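Coatomer subunit delta (Saccharomyces cerevisiae, PDB 5FJZ) forms part of the COPI vesicle coat, probably acting in Golgi-to-ER retrieval, and through its mu-homology domain binds a tryptophan-based motif of Dsl1. Local coordinates at residues A[21-26]-A[120-125]; A[36-41]-A[235-240]; A[133-138]-A[163-168]. All coordinates share one frame; numbering follows the deposited sequence.

Contact 1: residues A[21-26]-A[120-125]; sequences EVINAE and LIPLTL
Ile23 meets the incoming loop with both atoms of its long branch: CD1 lies 3.2 Å from Leu120 O and 4.1 Å from Leu120 CB, while CG1 rests 4.0 Å from Pro122 CD. The close approach of a methyl to the carbonyl oxygen is tight. Leu120 O is buried here with no polar partner in the model. CG1 of Ile23 stands anti to the backbone N (chi1 -180°), and the turn at chi2 (69°) swings CD1 over to Leu120, whose side chain it crosses at a slant; Ile23 and the Pro122 ring instead lie alongside each other, pointing opposite ways. Two residues further along the strand, on the same face, Ala25 CB sits 4.1 Å from both CG1 and CD1 of Ile121, a small methyl set against the outer half of a branched chain. The two segments come from the two parts of the mu-homology domain, an elongated all-beta fold: residues 21-26 belong to strand 15-27 of the large mixed sheet, and residues 120-125 lead into strand 123-131, at the border of the four-stranded sheet. The loop residues Leu120, Ile121 and Pro122 thus pack on the larger sheet just before the chain enters the smaller one. Around this first shell, Phe224 of strand 220-229 touches both Ile23 and Pro122, and Tyr267 of strand 257-269 packs on Ile121 and Pro122. The hydroxyl of Tyr267 is also hydrogen-bonded to Leu123 O, which ties the start of strand 123-131 to strand 257-269. Ile33 adds to the cover on Ile121, and Ser36 is touched by Leu120.

Contact 2: residues A[36-41]-A[235-240]; sequences SELKGV and SFTGMA
The ends of the Leu38 and Thr237 side chains meet head on, the Thr237 methyl CG2 lying 3.9 Å from Leu38 CG and equally near Leu38 CD1. The second methyl of the leucine, CD2, goes to the aromatic neighbour: it sits near the plane of the Phe236 ring, at its edge, 4.0 Å from Phe236 CD2. Leu38 is presented by a CG anti to the backbone N (chi1 176°), which carries both methyls off the strand. In Thr237 the rotation about CA-CB (chi1 57°) separates two tasks, with CG2 directed at the leucine and OG1 placed between the backbone N and carbonyl carbon, where it is hydrogen-bonded to Glu21 OE2. Both Phe236 and Thr237 are the central residues of a type I beta turn running from Ser235 to Gly238, closed by Gly238 N to Ser235 O at 2.9 Å. Ser235 OG accepts a bent bond from Met239 N (2.9 Å, 135°), and Ser235 N bonds to Met239 O, so two bonds link the residue opening the turn to the one just after it. The turn lies over one face of the large sheet: strand 33-46 runs between strands 15-27 and 104-113, and Leu38 packs on Glu21 of the former and Trp109 of the latter, with Trp109 also touching Thr237 and Met239.

Contact 3: residues A[133-138]-A[163-168]; sequences ESQQGF and PQEPVD
Gln135 lies against Glu165, Pro166 and Asp168 at the surface, its side chain spanning from one loop to the other. CB leaves the backbone toward residues 163-168, and CG stands anti to the carbonyl carbon (chi1 -56°). From CG the chain is extended, and these two carbons mainly carry the amide across. CD is the first atom to arrive, 3.9 Å from Glu165 CG and 3.8 Å from Pro166 O. At the tip, the modelled OE1 is 3.1 Å from Pro166 O and 3.7 Å from Asp168 CB, and the atom modelled as NE2 lies beside Glu165 CG (3.9 Å). Two carbonyl oxygens so near each other suggest that the amide is turned over in the model; with its ends exchanged, a hydrogen bond to Pro166 O would be possible, though this remains doubtful. Whichever way round, the amide plane is 79° from the carboxylate of Glu165 but 13° from that of Asp168. With an alanine here, Pro166 O would probably lose its polar neighbour from this loop and Glu165 CG the flat group packed beside it. The side chain crosses beside strand 202-210, which lies between strands 137-146 and 168-169, and touches its Thr208. On the other loop, Gln164 and Val167 are hydrogen-bonded to Ala96 and Asn100 of the third subunit, and Gln164 packs on an apolar side chain of the bound peptide. The contact thus rests on one amide set against a backbone carbonyl and aliphatic CH2 groups, and its polar part depends on which way round that amide lies.

Contacts 1 and 2 are neighbours, their centres about 11 Å apart, and they share the large mixed sheet through adjacent strands 15-27 and 33-46. Along the chain their segments alternate, so the first hairpin of the domain meets both the middle of the sequence (120-125) and a late loop (235-240). Contact 3 opens after contact 1 has closed and is nested inside the loop closed by contact 2. It lies at the far end of the molecule, about 30 Å from contact 1 and about 39 Å from contact 2 between centres; strands 123-131 and 137-146, neighbours in the four-stranded sheet, connect it to contact 1. Contact 1 is buried mid-domain, contact 2 is partly open, and contact 3 joins surface loops at the tip.

Contact 1: residues A[21-26]-A[120-125]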
loop_
_atom_site.group_PDB
_atom_site.type_symbol
_atom_site.label_atom_id
_atom_site.label_comp_id
_atom_site.label_asym_id
_atom_site.label_seq_id
_atom_site.Cartn_x
_atom_site.Cartn_y
_atom_site.Cartn_z
ATOM N N GLU A 21 -8.265 -17.212 10.250
ATOM C CA GLU A 21 -9.048 -17.047 9.011
ATOM C C GLU A 21 -9.660 -15.682 8.889
ATOM O O GLU A 21 -10.065 -15.033 9.913
ATOM C CB GLU A 21 -10.096 -18.157 8.821
ATOM C CG GLU A 21 -9.370 -19.477 8.664
ATOM C CD GLU A 21 -10.238 -20.696 8.533
ATOM O OE1 GLU A 21 -11.393 -20.653 9.043
ATOM O OE2 GLU A 21 -9.784 -21.670 7.882
ATOM N N VAL A 22 -9.599 -15.145 7.685
ATOM C CA VAL A 22 -10.152 -13.824 7.349
ATOM C C VAL A 22 -11.139 -13.938 6.205
ATOM O O VAL A 22 -10.891 -14.618 5.245
ATOM C CB VAL A 22 -9.027 -12.877 6.889
ATOM C CG1 VAL A 22 -9.562 -11.533 6.446
ATOM C CG2 VAL A 22 -8.010 -12.708 7.976
ATOM N N ILE A 23 -12.313 -13.326 6.383
ATOM C CA ILE A 23 -13.415 -13.486 5.449
ATOM C C ILE A 23 -13.746 -12.142 4.840
ATOM O O ILE A 23 -14.028 -11.194 5.577
ATOM C CB ILE A 23 -14.649 -14.185 6.078
ATOM C CG1 ILE A 23 -15.822 -14.360 5.075
ATOM C CG2 ILE A 23 -15.119 -13.473 7.350
ATOM C CD1 ILE A 23 -15.519 -15.362 4.002
ATOM N N ASN A 24 -13.798 -12.110 3.519
ATOM C CA ASN A 24 -14.366 -11.050 2.733
ATOM C C ASN A 24 -15.711 -11.540 2.144
ATOM O O ASN A 24 -15.842 -12.733 1.693
ATOM C CB ASN A 24 -13.502 -10.663 1.521
ATOM C CG ASN A 24 -12.113 -10.128 1.886
ATOM O OD1 ASN A 24 -11.129 -10.525 1.285
ATOM N ND2 ASN A 24 -12.016 -9.333 2.860
ATOM N N ALA A 25 -16.675 -10.634 2.122
ATOM C CA ALA A 25 -17.967 -10.936 1.538
ATOM C C ALA A 25 -18.624 -9.632 1.075
ATOM O O ALA A 25 -18.531 -8.577 1.776
ATOM C CB ALA A 25 -18.826 -11.671 2.553
ATOM N N GLU A 26 -19.316 -9.655 -0.048
ATOM C CA GLU A 26 -20.081 -8.509 -0.546
ATOM C C GLU A 26 -21.535 -8.866 -0.918
ATOM O O GLU A 26 -21.799 -9.948 -1.518
ATOM C CB GLU A 26 -19.380 -7.918 -1.782
ATOM C CG GLU A 26 -20.083 -6.693 -2.414
ATOM C CD GLU A 26 -19.254 -5.922 -3.448
ATOM O OE1 GLU A 26 -17.999 -6.075 -3.423
ATOM O OE2 GLU A 26 -19.854 -5.175 -4.258
ATOM N N LEU A 120 -19.215 -19.889 2.314
ATOM C CA LEU A 120 -18.131 -19.305 3.087
ATOM C C LEU A 120 -18.552 -18.202 4.053
ATOM O O LEU A 120 -17.666 -17.599 4.673
ATOM C CB LEU A 120 -17.127 -18.641 2.118
ATOM C CG LEU A 120 -16.012 -19.441 1.424
ATOM C CD1 LEU A 120 -15.977 -20.942 1.542
ATOM C CD2 LEU A 120 -15.522 -18.880 0.076
ATOM N N ILE A 121 -19.849 -17.858 4.089
ATOM C CA ILE A 121 -20.332 -16.659 4.816
ATOM C C ILE A 121 -20.807 -17.023 6.231
ATOM O O ILE A 121 -21.708 -17.863 6.365
ATOM C CB ILE A 121 -21.360 -15.984 3.906
ATOM C CG1 ILE A 121 -20.525 -15.367 2.717
ATOM C CG2 ILE A 121 -22.213 -14.975 4.642
ATOM C CD1 ILE A 121 -21.315 -14.721 1.601
ATOM N N PRO A 122 -20.190 -16.455 7.259
ATOM C CA PRO A 122 -20.700 -16.689 8.595
ATOM C C PRO A 122 -21.971 -15.826 8.938
ATOM O O PRO A 122 -22.710 -16.181 9.843
ATOM C CB PRO A 122 -19.549 -16.283 9.470
ATOM C CG PRO A 122 -18.840 -15.208 8.695
ATOM C CD PRO A 122 -18.991 -15.554 7.253
ATOM N N LEU A 123 -22.077 -14.666 8.332
ATOM C CA LEU A 123 -23.111 -13.657 8.653
ATOM C C LEU A 123 -23.698 -13.048 7.405
ATOM O O LEU A 123 -23.022 -12.318 6.675
ATOM C CB LEU A 123 -22.529 -12.615 9.571
ATOM C CG LEU A 123 -23.490 -11.605 10.141
ATOM C CD1 LEU A 123 -24.267 -12.150 11.291
ATOM C CD2 LEU A 123 -22.698 -10.362 10.569
ATOM N N THR A 124 -24.964 -13.338 7.104
ATOM C CA THR A 124 -25.653 -12.790 5.948
ATOM C C THR A 124 -26.279 -11.488 6.327
ATOM O O THR A 124 -26.565 -11.268 7.465
ATOM C CB THR A 124 -26.732 -13.772 5.395
ATOM O OG1 THR A 124 -27.551 -14.195 6.448
ATOM C CG2 THR A 124 -26.085 -15.040 4.880
ATOM N N LEU A 125 -26.341 -10.575 5.351
ATOM C CA LEU A 125 -26.804 -9.203 5.539
ATOM C C LEU A 125 -27.819 -8.767 4.487
ATOM O O LEU A 125 -27.716 -9.150 3.320
ATOM C CB LEU A 125 -25.621 -8.323 5.347
ATOM C CG LEU A 125 -24.722 -7.922 6.473
ATOM C CD1 LEU A 125 -24.817 -8.603 7.817
ATOM C CD2 LEU A 125 -23.269 -7.675 6.013
#

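Contact 2: residues A[36-41]-A[235-240]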
loop_
_atom_site.group_PDB
_atom_site.type_symbol
_atom_site.label_atom_id
_atom_site.label_comp_id
_atom_site.label_asym_id
_atom_site.label_seq_id
_atom_site.Cartn_x
_atom_site.Cartn_y
_atom_site.Cartn_z
ATOM N N SER A 36 -17.471 -13.784 -2.176
ATOM C CA SER A 36 -16.842 -14.017 -0.937
ATOM C C SER A 36 -15.441 -14.602 -1.162
ATOM O O SER A 36 -15.134 -15.215 -2.179
ATOM C CB SER A 36 -17.690 -14.840 0.092
ATOM O OG SER A 36 -18.078 -16.104 -0.446
ATOM N N GLU A 37 -14.603 -14.432 -0.161
ATOM C CA GLU A 37 -13.253 -14.912 -0.187
ATOM C C GLU A 37 -12.737 -15.087 1.203
ATOM O O GLU A 37 -12.768 -14.171 2.047
ATOM C CB GLU A 37 -12.357 -13.975 -0.981
ATOM C CG GLU A 37 -10.861 -14.360 -0.958
ATOM C CD GLU A 37 -9.946 -13.217 -1.397
ATOM O OE1 GLU A 37 -10.137 -12.035 -0.988
ATOM O OE2 GLU A 37 -9.028 -13.499 -2.188
ATOM N N LEU A 38 -12.294 -16.296 1.488
ATOM C CA LEU A 38 -11.739 -16.677 2.756
ATOM C C LEU A 38 -10.216 -16.883 2.595
ATOM O O LEU A 38 -9.788 -17.666 1.758
ATOM C CB LEU A 38 -12.438 -17.943 3.275
ATOM C CG LEU A 38 -12.105 -18.756 4.553
ATOM C CD1 LEU A 38 -10.604 -19.187 4.796
ATOM C CD2 LEU A 38 -12.677 -18.172 5.836
ATOM N N LYS A 39 -9.443 -16.338 3.513
ATOM C CA LYS A 39 -7.979 -16.547 3.532
ATOM C C LYS A 39 -7.579 -17.076 4.792
ATOM O O LYS A 39 -8.098 -16.631 5.864
ATOM C CB LYS A 39 -7.285 -15.206 3.264
ATOM C CG LYS A 39 -7.490 -14.716 1.859
ATOM C CD LYS A 39 -6.957 -13.277 1.683
ATOM C CE LYS A 39 -5.596 -13.230 1.035
ATOM N NZ LYS A 39 -5.423 -11.922 0.306
ATOM N N GLY A 40 -6.707 -18.076 4.810
ATOM C CA GLY A 40 -6.255 -18.604 6.121
ATOM C C GLY A 40 -4.777 -18.770 6.226
ATOM O O GLY A 40 -4.135 -18.936 5.221
ATOM N N VAL A 41 -4.283 -18.798 7.447
ATOM C CA VAL A 41 -2.892 -19.110 7.705
ATOM C C VAL A 41 -2.793 -19.913 8.946
ATOM O O VAL A 41 -3.525 -19.674 9.951
ATOM C CB VAL A 41 -2.026 -17.773 7.756
ATOM C CG1 VAL A 41 -2.343 -16.927 8.974
ATOM C CG2 VAL A 41 -0.543 -18.090 7.907
ATOM N N SER A 235 -10.980 -24.277 13.321
ATOM C CA SER A 235 -11.305 -23.042 12.611
ATOM C C SER A 235 -12.663 -23.088 11.946
ATOM O O SER A 235 -13.275 -24.185 11.788
ATOM C CB SER A 235 -10.237 -22.732 11.489
ATOM O OG SER A 235 -10.479 -23.509 10.295
ATOM N N PHE A 236 -13.081 -21.939 11.438
ATOM C CA PHE A 236 -14.266 -21.830 10.573
ATOM C C PHE A 236 -14.333 -22.893 9.462
ATOM O O PHE A 236 -15.386 -23.453 9.195
ATOM C CB PHE A 236 -14.484 -20.381 10.012
ATOM C CG PHE A 236 -15.766 -20.188 9.183
ATOM C CD1 PHE A 236 -17.058 -20.288 9.767
ATOM C CD2 PHE A 236 -15.698 -19.818 7.836
ATOM C CE1 PHE A 236 -18.214 -20.061 9.011
ATOM C CE2 PHE A 236 -16.866 -19.586 7.076
ATOM C CZ PHE A 236 -18.114 -19.721 7.652
ATOM N N THR A 237 -13.262 -23.097 8.741
ATOM C CA THR A 237 -13.346 -24.036 7.586
ATOM C C THR A 237 -13.055 -25.463 8.070
ATOM O O THR A 237 -12.997 -26.371 7.259
ATOM C CB THR A 237 -12.358 -23.682 6.505
ATOM O OG1 THR A 237 -11.055 -23.675 7.104
ATOM C CG2 THR A 237 -12.707 -22.333 5.897
ATOM N N GLY A 238 -12.827 -25.654 9.364
ATOM C CA GLY A 238 -12.458 -27.000 9.883
ATOM C C GLY A 238 -10.995 -27.314 10.097
ATOM O O GLY A 238 -10.660 -28.435 10.406
ATOM N N MET A 239 -10.072 -26.354 9.882
ATOM C CA MET A 239 -8.682 -26.613 10.163
ATOM C C MET A 239 -8.433 -26.810 11.660
ATOM O O MET A 239 -8.975 -26.097 12.500
ATOM C CB MET A 239 -7.829 -25.421 9.568
ATOM C CG MET A 239 -6.259 -25.498 9.675
ATOM S SD MET A 239 -5.397 -26.935 8.995
ATOM C CE MET A 239 -5.757 -26.768 7.248
ATOM N N ALA A 240 -7.584 -27.786 11.968
ATOM C CA ALA A 240 -7.323 -28.171 13.358
ATOM C C ALA A 240 -6.077 -29.090 13.385
ATOM O O ALA A 240 -5.633 -29.586 12.386
ATOM C CB ALA A 240 -8.534 -28.912 13.915
#

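Contact 3: residues A[133-138]-A[163-168]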
loop_
_atom_site.group_PDB
_atom_site.type_symbol
_atom_site.label_atom_id
_atom_site.label_comp_id
_atom_site.label_asym_id
_atom_site.label_seq_id
_atom_site.Cartn_x
_atom_site.Cartn_y
_atom_site.Cartn_z
ATOM N N GLU A 133 -39.225 10.207 9.100
ATOM C CA GLU A 133 -40.334 11.053 9.495
ATOM C C GLU A 133 -39.883 12.132 10.497
ATOM O O GLU A 133 -40.696 12.902 10.974
ATOM C CB GLU A 133 -41.431 10.101 10.106
ATOM C CG GLU A 133 -42.748 10.616 10.683
ATOM C CD GLU A 133 -43.320 11.868 10.031
ATOM O OE1 GLU A 133 -42.762 12.309 9.002
ATOM O OE2 GLU A 133 -44.331 12.407 10.556
ATOM N N SER A 134 -38.591 12.194 10.805
ATOM C CA SER A 134 -38.106 13.172 11.792
ATOM C C SER A 134 -36.837 13.895 11.364
ATOM O O SER A 134 -36.757 15.133 11.431
ATOM C CB SER A 134 -37.824 12.475 13.122
ATOM O OG SER A 134 -37.029 11.311 12.927
ATOM N N GLN A 135 -35.821 13.105 11.014
ATOM C CA GLN A 135 -34.530 13.639 10.602
ATOM C C GLN A 135 -34.561 13.899 9.108
ATOM O O GLN A 135 -35.477 13.428 8.431
ATOM C CB GLN A 135 -33.363 12.666 10.996
ATOM C CG GLN A 135 -33.355 12.338 12.493
ATOM C CD GLN A 135 -32.033 11.773 13.067
ATOM O OE1 GLN A 135 -32.001 11.294 14.212
ATOM N NE2 GLN A 135 -30.980 11.802 12.285
ATOM N N GLN A 136 -33.580 14.648 8.606
ATOM C CA GLN A 136 -33.356 14.854 7.164
ATOM C C GLN A 136 -32.471 13.710 6.604
ATOM O O GLN A 136 -31.247 13.831 6.361
ATOM C CB GLN A 136 -32.766 16.224 6.936
ATOM C CG GLN A 136 -32.668 16.648 5.451
ATOM C CD GLN A 136 -33.973 16.688 4.602
ATOM O OE1 GLN A 136 -34.231 17.698 3.923
ATOM N NE2 GLN A 136 -34.751 15.590 4.568
ATOM N N GLY A 137 -33.122 12.576 6.398
ATOM C CA GLY A 137 -32.361 11.349 6.173
ATOM C C GLY A 137 -33.260 10.153 6.242
ATOM O O GLY A 137 -34.370 10.207 5.724
ATOM N N PHE A 138 -32.734 9.068 6.789
ATOM C CA PHE A 138 -33.282 7.774 6.501
ATOM C C PHE A 138 -33.411 6.833 7.686
ATOM O O PHE A 138 -32.608 6.827 8.584
ATOM C CB PHE A 138 -32.463 7.117 5.384
ATOM C CG PHE A 138 -32.425 7.902 4.083
ATOM C CD1 PHE A 138 -31.527 8.924 3.916
ATOM C CD2 PHE A 138 -33.337 7.629 3.047
ATOM C CE1 PHE A 138 -31.495 9.686 2.763
ATOM C CE2 PHE A 138 -33.296 8.358 1.861
ATOM C CZ PHE A 138 -32.383 9.405 1.736
ATOM N N PRO A 163 -23.116 12.658 10.099
ATOM C CA PRO A 163 -24.283 13.546 10.102
ATOM C C PRO A 163 -24.133 14.656 11.126
ATOM O O PRO A 163 -23.477 14.445 12.138
ATOM C CB PRO A 163 -25.440 12.608 10.487
ATOM C CG PRO A 163 -24.817 11.382 11.056
ATOM C CD PRO A 163 -23.436 11.272 10.521
ATOM N N GLN A 164 -24.738 15.812 10.850
ATOM C CA GLN A 164 -24.843 16.908 11.841
ATOM C C GLN A 164 -25.571 16.354 13.083
ATOM O O GLN A 164 -24.993 16.301 14.178
ATOM C CB GLN A 164 -25.533 18.144 11.202
ATOM C CG GLN A 164 -24.707 18.824 10.121
ATOM C CD GLN A 164 -23.530 19.619 10.698
ATOM O OE1 GLN A 164 -23.708 20.649 11.377
ATOM N NE2 GLN A 164 -22.315 19.168 10.393
ATOM N N GLU A 165 -26.747 15.761 12.878
ATOM C CA GLU A 165 -27.612 15.318 14.012
ATOM C C GLU A 165 -27.164 13.968 14.563
ATOM O O GLU A 165 -26.709 13.145 13.798
ATOM C CB GLU A 165 -29.045 15.225 13.474
ATOM C CG GLU A 165 -30.155 14.948 14.476
ATOM C CD GLU A 165 -30.438 16.116 15.401
ATOM O OE1 GLU A 165 -29.991 17.261 15.134
ATOM O OE2 GLU A 165 -31.156 15.887 16.409
ATOM N N PRO A 166 -27.357 13.712 15.863
ATOM C CA PRO A 166 -27.138 12.367 16.421
ATOM C C PRO A 166 -27.949 11.251 15.767
ATOM O O PRO A 166 -29.116 11.443 15.438
ATOM C CB PRO A 166 -27.587 12.456 17.866
ATOM C CG PRO A 166 -27.884 13.895 18.167
ATOM C CD PRO A 166 -27.713 14.699 16.905
ATOM N N VAL A 167 -27.342 10.072 15.640
ATOM C CA VAL A 167 -28.081 8.864 15.241
ATOM C C VAL A 167 -29.066 8.463 16.326
ATOM O O VAL A 167 -28.713 8.439 17.469
ATOM C CB VAL A 167 -27.075 7.675 15.204
ATOM C CG1 VAL A 167 -27.813 6.370 15.020
ATOM C CG2 VAL A 167 -26.030 7.868 14.152
ATOM N N ASP A 168 -30.268 8.038 15.933
ATOM C CA ASP A 168 -31.326 7.590 16.799
ATOM C C ASP A 168 -31.538 6.126 16.549
ATOM O O ASP A 168 -31.895 5.725 15.434
ATOM C CB ASP A 168 -32.591 8.416 16.436
ATOM C CG ASP A 168 -33.780 8.151 17.309
ATOM O OD1 ASP A 168 -33.710 7.394 18.298
ATOM O OD2 ASP A 168 -34.847 8.688 16.947
#